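Local coordinates for p800 reaction center core protein (Heliobacterium modesticaldum, PDB 5V8K), which forms the homodimeric core of a photosynthetic reaction center, holding bacteriochlorophyll g pigments in the membrane and binding a [4Fe-4S] cluster, at residues S515-D518 against G519-Q523. Residues are numbered along the deposited sequence; the frame is centred on the assembly and turned at random.
Sequences SRYD and GHMIQ. With GBF (Bacteriochlorophyll g), chain B.
With its CG anti to the carbonyl carbon (chi1 -46°), Tyr517 stands its ring beside the first turn of helix 520-539, where CD2 lies 4.3 Å from Met521 CG. His520 takes the other course: CG is anti to its backbone N (chi1 -168°), which carries the imidazole out to the bacteriochlorophyll g, and NE2 ligates the central magnesium at 2.3 Å. The ester methyl of the same pigment, CED, sits over one face of the Tyr517 ring, 3.5 Å from CG, a CH-pi type of approach. The backbone between these side chains forms two overlapping left-handed beta turns that lead into helix 520-539. The first spans Tyr517 and Asp518 and is closed by Gly519 N to Arg516 O (2.8 Å); the second, of type I', has Asp518 and Gly519 at its centre, with a positive phi that suits glycine, and is closed by His520 N to Tyr517 O (3.1 Å). A water takes up the next helical N-H, accepting from Met521 N at 2.9 Å and donating to Arg516 O, so that this carbonyl receives two bonds. Axial histidine ligation of magnesium is a common way for photosynthetic proteins to hold chlorophylls. This histidine lies at the dimer interface, and NE2 on the magnesium and ND1 hydrogen-bonded to His345 NE2 of the second subunit together fix the ring's rotation. Tyr517 OH is hydrogen-bonded to Met599 O, tying the turns to the C-terminal helix 575-599.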
loop_
_atom_site.group_PDB
_atom_site.type_symbol
_atom_site.label_atom_id
_atom_site.label_comp_id
_atom_site.label_asym_id
_atom_site.label_seq_id
_atom_site.Cartn_x
_atom_site.Cartn_y
_atom_site.Cartn_z
ATOM N N SER A 515 -23.859 2.029 6.419
ATOM C CA SER A 515 -25.262 2.336 6.641
ATOM C C SER A 515 -25.718 3.682 6.064
ATOM O O SER A 515 -26.851 4.069 6.311
ATOM C CB SER A 515 -25.575 2.269 8.148
ATOM O OG SER A 515 -24.997 3.356 8.813
ATOM N N ARG A 516 -24.874 4.414 5.334
ATOM C CA ARG A 516 -25.280 5.558 4.524
ATOM C C ARG A 516 -25.214 5.215 3.030
ATOM O O ARG A 516 -24.338 4.464 2.580
ATOM C CB ARG A 516 -24.375 6.779 4.753
ATOM C CG ARG A 516 -24.026 7.075 6.184
ATOM C CD ARG A 516 -25.280 7.493 6.944
ATOM N NE ARG A 516 -24.914 8.127 8.222
ATOM C CZ ARG A 516 -25.805 8.583 9.110
ATOM N NH1 ARG A 516 -27.121 8.450 8.898
ATOM N NH2 ARG A 516 -25.376 9.174 10.215
ATOM N N TYR A 517 -26.135 5.805 2.258
ATOM C CA TYR A 517 -26.132 5.669 0.787
ATOM C C TYR A 517 -26.206 4.204 0.392
ATOM O O TYR A 517 -25.552 3.768 -0.560
ATOM C CB TYR A 517 -24.891 6.300 0.132
ATOM C CG TYR A 517 -24.504 7.676 0.610
ATOM C CD1 TYR A 517 -25.211 8.799 0.190
ATOM C CD2 TYR A 517 -23.416 7.863 1.450
ATOM C CE1 TYR A 517 -24.861 10.057 0.612
ATOM C CE2 TYR A 517 -23.051 9.104 1.870
ATOM C CZ TYR A 517 -23.786 10.210 1.466
ATOM O OH TYR A 517 -23.407 11.470 1.880
ATOM N N ASP A 518 -26.947 3.434 1.186
ATOM C CA ASP A 518 -27.106 1.998 0.982
ATOM C C ASP A 518 -25.755 1.285 0.941
ATOM O O ASP A 518 -25.595 0.303 0.215
ATOM C CB ASP A 518 -27.895 1.706 -0.304
ATOM C CG ASP A 518 -29.300 2.338 -0.309
ATOM O OD1 ASP A 518 -29.940 2.335 0.771
ATOM O OD2 ASP A 518 -29.753 2.822 -1.402
ATOM N N GLY A 519 -24.748 1.831 1.644
ATOM C CA GLY A 519 -23.440 1.207 1.745
ATOM C C GLY A 519 -22.441 1.577 0.664
ATOM O O GLY A 519 -21.294 1.102 0.709
ATOM N N HIS A 520 -22.820 2.435 -0.287
ATOM C CA HIS A 520 -22.035 2.587 -1.496
ATOM C C HIS A 520 -20.587 2.992 -1.240
ATOM O O HIS A 520 -19.698 2.591 -1.998
ATOM C CB HIS A 520 -22.688 3.593 -2.442
ATOM C CG HIS A 520 -22.061 3.555 -3.783
ATOM N ND1 HIS A 520 -22.109 2.428 -4.568
ATOM C CD2 HIS A 520 -21.226 4.414 -4.400
ATOM C CE1 HIS A 520 -21.384 2.621 -5.649
ATOM N NE2 HIS A 520 -20.821 3.808 -5.557
ATOM N N MET A 521 -20.311 3.776 -0.197
ATOM C CA MET A 521 -18.933 4.190 0.003
ATOM C C MET A 521 -18.027 3.013 0.362
ATOM O O MET A 521 -16.832 3.109 0.112
ATOM C CB MET A 521 -18.816 5.305 1.026
ATOM C CG MET A 521 -19.431 6.636 0.581
ATOM S SD MET A 521 -18.603 7.388 -0.870
ATOM C CE MET A 521 -20.009 7.167 -1.751
ATOM N N ILE A 522 -18.568 1.864 0.807
ATOM C CA ILE A 522 -17.729 0.674 0.923
ATOM C C ILE A 522 -17.297 0.186 -0.466
ATOM O O ILE A 522 -16.135 -0.176 -0.677
ATOM C CB ILE A 522 -18.453 -0.430 1.725
ATOM C CG1 ILE A 522 -18.784 0.068 3.132
ATOM C CG2 ILE A 522 -17.606 -1.723 1.839
ATOM C CD1 ILE A 522 -17.638 0.503 3.978
ATOM N N GLN A 523 -18.226 0.140 -1.423
ATOM C CA GLN A 523 -17.862 -0.171 -2.811
ATOM C C GLN A 523 -16.788 0.779 -3.329
ATOM O O GLN A 523 -15.808 0.346 -3.932
ATOM C CB GLN A 523 -19.103 -0.140 -3.705
ATOM C CG GLN A 523 -18.764 -0.117 -5.209
ATOM C CD GLN A 523 -19.811 -0.709 -6.077
ATOM O OE1 GLN A 523 -20.527 -1.612 -5.672
ATOM N NE2 GLN A 523 -19.862 -0.255 -7.330
HETATM MG MG GBF B . -19.774 4.960 -7.300
HETATM C CHA GBF B . -20.810 8.131 -6.073
HETATM C CHB GBF B . -22.726 4.629 -8.641
HETATM C CHC GBF B . -18.372 2.358 -9.091
HETATM C CHD GBF B . -16.484 5.873 -6.253
HETATM N NA GBF B . -21.403 6.106 -7.328
HETATM C C1A GBF B . -21.767 7.308 -6.829
HETATM C C2A GBF B . -23.182 7.850 -7.066
HETATM C C3A GBF B . -23.777 6.525 -7.477
HETATM C C4A GBF B . -22.559 5.701 -7.849
HETATM C CMA GBF B . -24.410 5.858 -6.270
HETATM C CAA GBF B . -23.254 8.981 -8.087
HETATM C CBA GBF B . -22.607 8.631 -9.423
HETATM C CGA GBF B . -21.140 9.018 -9.432
HETATM O O1A GBF B . -20.701 9.957 -8.781
HETATM O O2A GBF B . -20.200 8.287 -10.199
HETATM N NB GBF B . -20.494 3.701 -8.730
HETATM C C1B GBF B . -21.763 3.631 -9.125
HETATM C C2B GBF B . -21.918 2.597 -10.044
HETATM C C3B GBF B . -20.666 2.010 -10.177
HETATM C C4B GBF B . -19.819 2.687 -9.290
HETATM C CMB GBF B . -23.198 2.261 -10.804
HETATM C CAB GBF B . -20.273 0.847 -10.998
HETATM C CBB GBF B . -20.924 0.301 -11.981
HETATM N NC GBF B . -17.854 4.262 -7.546
HETATM C C1C GBF B . -17.483 3.221 -8.291
HETATM C C2C GBF B . -16.066 2.761 -8.450
HETATM C C3C GBF B . -15.643 3.891 -7.593
HETATM C C4C GBF B . -16.656 4.689 -7.091
HETATM C CMC GBF B . -15.924 1.429 -7.729
HETATM C CAC GBF B . -14.218 4.168 -7.307
HETATM C CBC GBF B . -13.113 3.316 -7.895
HETATM N ND GBF B . -18.807 6.519 -6.518
HETATM C C1D GBF B . -17.607 6.779 -6.010
HETATM C C2D GBF B . -17.317 8.074 -5.130
HETATM C C3D GBF B . -18.650 8.444 -5.261
HETATM C C4D GBF B . -19.508 7.599 -6.022
HETATM C CMD GBF B . -16.126 8.623 -4.454
HETATM C CAD GBF B . -19.481 9.566 -4.790
HETATM O OBD GBF B . -19.228 10.585 -4.058
HETATM C CBD GBF B . -20.848 9.456 -5.434
HETATM C CGD GBF B . -21.890 9.475 -4.372
HETATM O O1D GBF B . -22.500 10.482 -4.086
HETATM O O2D GBF B . -22.121 8.257 -3.637
HETATM C CED GBF B . -22.884 8.221 -2.447
HETATM C C1 GBF B . -18.943 8.969 -10.464
HETATM C C2 GBF B . -19.081 9.884 -11.693
HETATM C C3 GBF B . -18.788 11.208 -11.718
HETATM C C4 GBF B . -18.298 11.876 -10.465
HETATM C C5 GBF B . -18.990 11.958 -13.027
HETATM C C6 GBF B . -19.378 13.420 -12.826
HETATM C C7 GBF B . -19.357 14.187 -14.129
HETATM C C8 GBF B . -19.370 15.545 -14.074
HETATM C C9 GBF B . -19.442 16.225 -12.730
HETATM C C10 GBF B . -19.353 16.447 -15.304
HETATM C C11 GBF B . -18.956 15.710 -16.570
HETATM C C12 GBF B . -18.474 16.667 -17.646
HETATM C C13 GBF B . -19.228 17.064 -18.683
HETATM C C14 GBF B . -20.634 16.585 -18.826
HETATM C C15 GBF B . -18.650 18.004 -19.718
HETATM O O HOH W 1 -21.648 4.581 2.216
#